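Long-range contacts in transcriptional regulator (TetR/AcrR family) (Bacillus halodurans, PDB 5GP9), which probably represses genes of fatty acid degradation by binding their operator DNA as a TetR-family regulator that responds to a fatty-acyl effector: residues 82-87 with 178-183; 89-94 with 161-166. All blocks are in the same frame, centred on the assembly; numbering follows the deposited sequence.

Interaction 1: 82-87 with 178-183; sequences KLKILV and ALVKPV
Val87 and Val180 bring their CA atoms to 6.0 Å, the closest CA pair across the helical residues 82-87 and 178-183, where a 3-10 turn runs into helix 180-189. No hydrogen bond joins the two segments; the contact is by packing, chiefly of valine methyls. Val87 directs its CB at the other helix; with chi1 at 175°, CG1 extends trans to the backbone N and becomes the branch that touches. This methyl lies 3.8 Å from Val180 O and 4.1 Å from Val180 CG1. It also reaches Val183 CG1 at 4.3 Å, and so touches two residues about one turn apart on helix 180-189. The contact belongs to the all-helical C-terminal domain of a TetR-type regulator, where helix 180-189 packs on helix 79-95 and also faces the second subunit: Leu151 of that subunit covers Pro182 and Val183. Leu160 of helix 149-169 touches both Val87 and Val183. Toward solvent, the aliphatic chain of Lys84 passes Val180, with CG 4.4 Å from Val180 CG1. Bends at chi3 and chi4 (-71° and -66°) bring NZ across to helix 180-189, 3.9 Å from Lys181 CA. Lys84 NZ is 5.5 Å from Lys181 NZ, a like-charged pair that is probably mildly unfavourable.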
loop_
_atom_site.group_PDB
_atom_site.type_symbol
_atom_site.label_atom_id
_atom_site.label_comp_id
_atom_site.label_asym_id
_atom_site.label_seq_id
_atom_site.Cartn_x
_atom_site.Cartn_y
_atom_site.Cartn_z
ATOM N N LYS A 82 6.259 -21.587 8.905
ATOM C CA LYS A 82 4.935 -21.180 8.424
ATOM C C LYS A 82 4.933 -19.735 7.860
ATOM O O LYS A 82 4.264 -19.454 6.848
ATOM C CB LYS A 82 3.914 -21.349 9.502
ATOM C CG LYS A 82 3.660 -22.815 9.795
ATOM C CD LYS A 82 2.428 -22.913 10.661
ATOM C CE LYS A 82 2.167 -24.365 11.074
ATOM N NZ LYS A 82 0.953 -24.416 11.924
ATOM N N LEU A 83 5.627 -18.832 8.556
ATOM C CA LEU A 83 5.767 -17.454 8.048
ATOM C C LEU A 83 6.566 -17.523 6.721
ATOM O O LEU A 83 6.235 -16.806 5.753
ATOM C CB LEU A 83 6.443 -16.497 9.066
ATOM C CG LEU A 83 6.592 -15.002 8.633
ATOM C CD1 LEU A 83 5.228 -14.416 8.334
ATOM C CD2 LEU A 83 7.240 -14.186 9.737
ATOM N N LYS A 84 7.595 -18.386 6.627
ATOM C CA LYS A 84 8.360 -18.448 5.448
ATOM C C LYS A 84 7.516 -18.980 4.304
ATOM O O LYS A 84 7.627 -18.427 3.243
ATOM C CB LYS A 84 9.657 -19.271 5.611
ATOM C CG LYS A 84 10.542 -19.227 4.371
ATOM C CD LYS A 84 11.856 -20.012 4.507
ATOM C CE LYS A 84 12.868 -19.354 5.446
ATOM N NZ LYS A 84 13.389 -18.054 4.941
ATOM N N ILE A 85 6.620 -19.963 4.572
ATOM C CA ILE A 85 5.650 -20.483 3.630
ATOM C C ILE A 85 4.689 -19.421 3.096
ATOM O O ILE A 85 4.441 -19.329 1.885
ATOM C CB ILE A 85 4.822 -21.639 4.256
ATOM C CG1 ILE A 85 5.721 -22.899 4.283
ATOM C CG2 ILE A 85 3.541 -21.942 3.475
ATOM C CD1 ILE A 85 5.129 -24.089 5.035
ATOM N N LEU A 86 4.283 -18.554 3.999
ATOM C CA LEU A 86 3.361 -17.458 3.633
ATOM C C LEU A 86 4.086 -16.447 2.744
ATOM O O LEU A 86 3.546 -16.099 1.689
ATOM C CB LEU A 86 2.760 -16.792 4.882
ATOM C CG LEU A 86 1.705 -15.704 4.613
ATOM C CD1 LEU A 86 0.534 -15.764 5.607
ATOM C CD2 LEU A 86 2.450 -14.392 4.685
ATOM N N VAL A 87 5.279 -16.006 3.110
ATOM C CA VAL A 87 6.045 -15.060 2.268
ATOM C C VAL A 87 6.334 -15.649 0.877
ATOM O O VAL A 87 6.157 -15.025 -0.149
ATOM C CB VAL A 87 7.323 -14.633 2.994
ATOM C CG1 VAL A 87 8.193 -13.765 2.154
ATOM C CG2 VAL A 87 6.921 -13.900 4.313
ATOM N N ALA A 178 13.573 -14.175 -5.165
ATOM C CA ALA A 178 14.885 -13.990 -4.493
ATOM C C ALA A 178 14.850 -13.145 -3.189
ATOM O O ALA A 178 15.828 -13.058 -2.443
ATOM C CB ALA A 178 15.862 -13.364 -5.462
ATOM N N LEU A 179 13.716 -12.473 -2.945
ATOM C CA LEU A 179 13.559 -11.637 -1.725
ATOM C C LEU A 179 12.836 -12.355 -0.565
ATOM O O LEU A 179 12.743 -11.848 0.538
ATOM C CB LEU A 179 12.789 -10.390 -2.123
ATOM C CG LEU A 179 13.471 -9.568 -3.166
ATOM C CD1 LEU A 179 12.565 -8.368 -3.436
ATOM C CD2 LEU A 179 14.841 -9.097 -2.688
ATOM N N VAL A 180 12.385 -13.580 -0.811
ATOM C CA VAL A 180 11.676 -14.361 0.180
ATOM C C VAL A 180 12.458 -14.460 1.454
ATOM O O VAL A 180 11.952 -14.112 2.515
ATOM C CB VAL A 180 11.246 -15.766 -0.356
ATOM C CG1 VAL A 180 10.687 -16.670 0.744
ATOM C CG2 VAL A 180 10.133 -15.668 -1.398
ATOM N N LYS A 181 13.706 -14.949 1.386
ATOM C CA LYS A 181 14.453 -15.131 2.621
ATOM C C LYS A 181 14.726 -13.829 3.305
ATOM O O LYS A 181 14.459 -13.743 4.499
ATOM C CB LYS A 181 15.689 -15.996 2.407
ATOM C CG LYS A 181 16.624 -16.097 3.581
ATOM C CD LYS A 181 17.940 -16.716 3.106
ATOM C CE LYS A 181 19.022 -16.758 4.158
ATOM N NZ LYS A 181 18.895 -17.984 4.971
ATOM N N PRO A 182 15.269 -12.813 2.606
ATOM C CA PRO A 182 15.533 -11.566 3.318
ATOM C C PRO A 182 14.291 -10.862 3.903
ATOM O O PRO A 182 14.398 -10.296 4.986
ATOM C CB PRO A 182 16.254 -10.692 2.303
ATOM C CG PRO A 182 16.235 -11.382 1.043
ATOM C CD PRO A 182 15.818 -12.791 1.233
ATOM N N VAL A 183 13.144 -10.981 3.245
ATOM C CA VAL A 183 11.907 -10.308 3.805
ATOM C C VAL A 183 11.468 -11.030 5.057
ATOM O O VAL A 183 11.204 -10.426 6.046
ATOM C CB VAL A 183 10.780 -10.247 2.767
ATOM C CG1 VAL A 183 9.477 -9.856 3.420
ATOM C CG2 VAL A 183 11.135 -9.300 1.629
#

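Interaction 2: 89-94 with 161-166; sequences MHFKQL and DEVVTN. With PLM (palmitic acid), chain E.
His90 reaches Val164, and Phe91 both Val163 and Val164, between segment 89-94 of helix 79-95 and segment 161-166 of helix 149-169, whose axes run nearly parallel at 25° and 11.0 Å apart. His90 can be followed outward: its CB points at the partner helix, and chi1 of -172° carries CG away from the backbone N, so that one ring face meets the palmitic acid while Val164 CG2 approaches obliquely, 4.0 Å from CD2. CE1 meets CB and CC of the palmitic acid, and NE2 comes within 3.6 Å of the ligand's CC, which rests over that face toward the rim. ND1 is hydrogen-bonded to Tyr126 OH. At the tip, NE2 is 2.9 Å from a water in the ring plane, which donates to Asp161 OD1 at 2.8 Å. His90, Leu94 and Asp161 line the palmitic acid site, Asp161 OD1 lying 3.9 Å from C8 of the ligand. Behind them, Phe91 CE1 and CZ touch Val164 CG2 and Val163 CG1, respectively, each at 3.7 Å, and Leu94 CD1 packs on Val164 CG1. Asp161 OD2 forms a salt bridge with Arg109, and OD1 accepts a hydrogen bond from Gln105. Held by Tyr126 and the water, the imidazole is probably fixed in rotation against the acyl chain.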
loop_
_atom_site.group_PDB
_atom_site.type_symbol
_atom_site.label_atom_id
_atom_site.label_comp_id
_atom_site.label_asym_id
_atom_site.label_seq_id
_atom_site.Cartn_x
_atom_site.Cartn_y
_atom_site.Cartn_z
ATOM N N MET A 89 4.751 -18.148 -0.726
ATOM C CA MET A 89 3.540 -18.278 -1.544
ATOM C C MET A 89 2.963 -16.951 -2.026
ATOM O O MET A 89 2.481 -16.872 -3.145
ATOM C CB MET A 89 2.470 -19.047 -0.771
ATOM C CG MET A 89 2.784 -20.524 -0.600
ATOM S SD MET A 89 2.592 -21.422 -2.183
ATOM C CE MET A 89 0.966 -20.908 -2.690
ATOM N N HIS A 90 3.033 -15.878 -1.228
ATOM C CA HIS A 90 2.643 -14.578 -1.713
ATOM C C HIS A 90 3.447 -14.150 -2.930
ATOM O O HIS A 90 2.900 -13.712 -3.946
ATOM C CB HIS A 90 2.724 -13.560 -0.522
ATOM C CG HIS A 90 2.171 -12.182 -0.791
ATOM N ND1 HIS A 90 1.383 -11.509 0.116
ATOM C CD2 HIS A 90 2.267 -11.360 -1.861
ATOM C CE1 HIS A 90 1.095 -10.312 -0.355
ATOM N NE2 HIS A 90 1.592 -10.201 -1.561
ATOM N N PHE A 91 4.774 -14.286 -2.837
ATOM C CA PHE A 91 5.676 -13.785 -3.840
ATOM C C PHE A 91 5.555 -14.750 -5.053
ATOM O O PHE A 91 5.578 -14.266 -6.221
ATOM C CB PHE A 91 7.136 -13.728 -3.290
ATOM C CG PHE A 91 7.429 -12.495 -2.426
ATOM C CD1 PHE A 91 6.417 -11.612 -2.039
ATOM C CD2 PHE A 91 8.661 -12.293 -1.951
ATOM C CE1 PHE A 91 6.697 -10.512 -1.237
ATOM C CE2 PHE A 91 8.973 -11.249 -1.131
ATOM C CZ PHE A 91 7.976 -10.345 -0.743
ATOM N N LYS A 92 5.463 -16.046 -4.750
ATOM C CA LYS A 92 5.390 -17.073 -5.828
ATOM C C LYS A 92 4.191 -16.858 -6.740
ATOM O O LYS A 92 4.293 -16.904 -7.973
ATOM C CB LYS A 92 5.354 -18.460 -5.182
ATOM C CG LYS A 92 5.225 -19.681 -6.059
ATOM C CD LYS A 92 4.266 -20.702 -5.422
ATOM C CE LYS A 92 3.658 -21.687 -6.417
ATOM N NZ LYS A 92 3.155 -21.064 -7.681
ATOM N N GLN A 93 3.043 -16.661 -6.134
ATOM C CA GLN A 93 1.808 -16.505 -6.903
ATOM C C GLN A 93 1.868 -15.306 -7.847
ATOM O O GLN A 93 1.370 -15.372 -8.946
ATOM C CB GLN A 93 0.573 -16.472 -6.005
ATOM C CG GLN A 93 0.495 -17.629 -5.017
ATOM C CD GLN A 93 -0.307 -18.815 -5.436
ATOM O OE1 GLN A 93 -1.520 -18.850 -5.266
ATOM N NE2 GLN A 93 0.387 -19.848 -5.907
ATOM N N LEU A 94 2.441 -14.192 -7.432
ATOM C CA LEU A 94 2.511 -13.087 -8.284
ATOM C C LEU A 94 3.700 -13.176 -9.320
ATOM O O LEU A 94 3.631 -12.652 -10.479
ATOM C CB LEU A 94 2.580 -11.835 -7.433
ATOM C CG LEU A 94 1.204 -11.573 -6.789
ATOM C CD1 LEU A 94 1.322 -10.520 -5.704
ATOM C CD2 LEU A 94 0.133 -11.200 -7.855
ATOM N N ASP A 161 3.275 -6.263 0.541
ATOM C CA ASP A 161 2.616 -5.540 -0.513
ATOM C C ASP A 161 3.473 -4.486 -1.113
ATOM O O ASP A 161 3.460 -4.257 -2.352
ATOM C CB ASP A 161 1.288 -4.921 0.034
ATOM C CG ASP A 161 0.290 -4.598 -1.060
ATOM O OD1 ASP A 161 -0.000 -5.352 -2.006
ATOM O OD2 ASP A 161 -0.162 -3.431 -1.039
ATOM N N GLU A 162 4.214 -3.754 -0.307
ATOM C CA GLU A 162 5.107 -2.746 -0.742
ATOM C C GLU A 162 6.271 -3.312 -1.564
ATOM O O GLU A 162 6.617 -2.753 -2.591
ATOM C CB GLU A 162 5.604 -1.908 0.404
ATOM C CG GLU A 162 6.524 -0.751 0.080
ATOM C CD GLU A 162 5.803 0.445 -0.586
ATOM O OE1 GLU A 162 4.573 0.485 -0.539
ATOM O OE2 GLU A 162 6.490 1.276 -1.142
ATOM N N VAL A 163 6.828 -4.436 -1.111
ATOM C CA VAL A 163 7.915 -5.101 -1.871
ATOM C C VAL A 163 7.369 -5.491 -3.265
ATOM O O VAL A 163 7.953 -5.158 -4.282
ATOM C CB VAL A 163 8.451 -6.289 -1.090
ATOM C CG1 VAL A 163 9.394 -7.146 -2.010
ATOM C CG2 VAL A 163 9.105 -5.817 0.169
ATOM N N VAL A 164 6.195 -6.119 -3.339
ATOM C CA VAL A 164 5.597 -6.561 -4.632
ATOM C C VAL A 164 5.317 -5.341 -5.530
ATOM O O VAL A 164 5.618 -5.374 -6.739
ATOM C CB VAL A 164 4.282 -7.402 -4.460
ATOM C CG1 VAL A 164 3.724 -7.758 -5.843
ATOM C CG2 VAL A 164 4.565 -8.651 -3.606
ATOM N N THR A 165 4.770 -4.259 -4.954
ATOM C CA THR A 165 4.512 -3.070 -5.744
ATOM C C THR A 165 5.745 -2.498 -6.363
ATOM O O THR A 165 5.743 -2.059 -7.532
ATOM C CB THR A 165 3.723 -2.022 -4.985
ATOM O OG1 THR A 165 2.430 -2.560 -4.768
ATOM C CG2 THR A 165 3.611 -0.755 -5.722
ATOM N N ASN A 166 6.836 -2.487 -5.606
ATOM C CA ASN A 166 8.042 -1.962 -6.137
ATOM C C ASN A 166 8.596 -2.795 -7.332
ATOM O O ASN A 166 9.101 -2.203 -8.282
ATOM C CB ASN A 166 9.049 -1.754 -5.009
ATOM C CG ASN A 166 8.808 -0.390 -4.325
ATOM O OD1 ASN A 166 9.259 0.652 -4.829
ATOM N ND2 ASN A 166 8.025 -0.370 -3.254
HETATM C C1 PLM E . -4.230 -1.546 1.495
HETATM O O1 PLM E . -3.127 -2.099 1.688
HETATM O O2 PLM E . -4.423 -0.419 1.950
HETATM C C2 PLM E . -5.357 -2.223 0.711
HETATM C C3 PLM E . -4.953 -2.481 -0.758
HETATM C C4 PLM E . -6.076 -2.935 -1.724
HETATM C C5 PLM E . -6.117 -4.378 -2.312
HETATM C C6 PLM E . -4.833 -5.196 -2.188
HETATM C C7 PLM E . -4.743 -6.434 -3.066
HETATM C C8 PLM E . -3.367 -6.998 -2.928
HETATM C C9 PLM E . -3.274 -8.307 -2.213
HETATM C CA PLM E . -2.476 -9.235 -3.032
HETATM C CB PLM E . -2.228 -10.452 -2.163
HETATM C CC PLM E . -1.461 -11.466 -2.989
HETATM C CD PLM E . -2.233 -11.701 -4.292
HETATM C CE PLM E . -2.492 -13.124 -4.715
HETATM C CF PLM E . -3.800 -13.095 -5.504
HETATM C CG PLM E . -3.999 -14.446 -6.097
HETATM O O HOH W 1 0.732 -7.849 -2.950
#

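Overall arrangement
Both interactions use helix 79-95, which meets helix 180-189 in interaction 1 and helix 149-169 in interaction 2; along the chain the second is nested within the loop closed by the first. Their centres are 10 Å apart, and Phe91 joins them: its CD2 lies 3.7 Å from Val180 CG2. Leu179 CD1 continues this apolar layer, packing 3.7 Å from Val163 CG1. Interaction 2 borders the palmitic acid directly, whereas in interaction 1 the side chain of Val87 is about 11 Å from the ligand. Both contacts touch the second subunit, and helix 149-169 lies at the ligand site as well as at the subunit interface; a coupling of the two is possible.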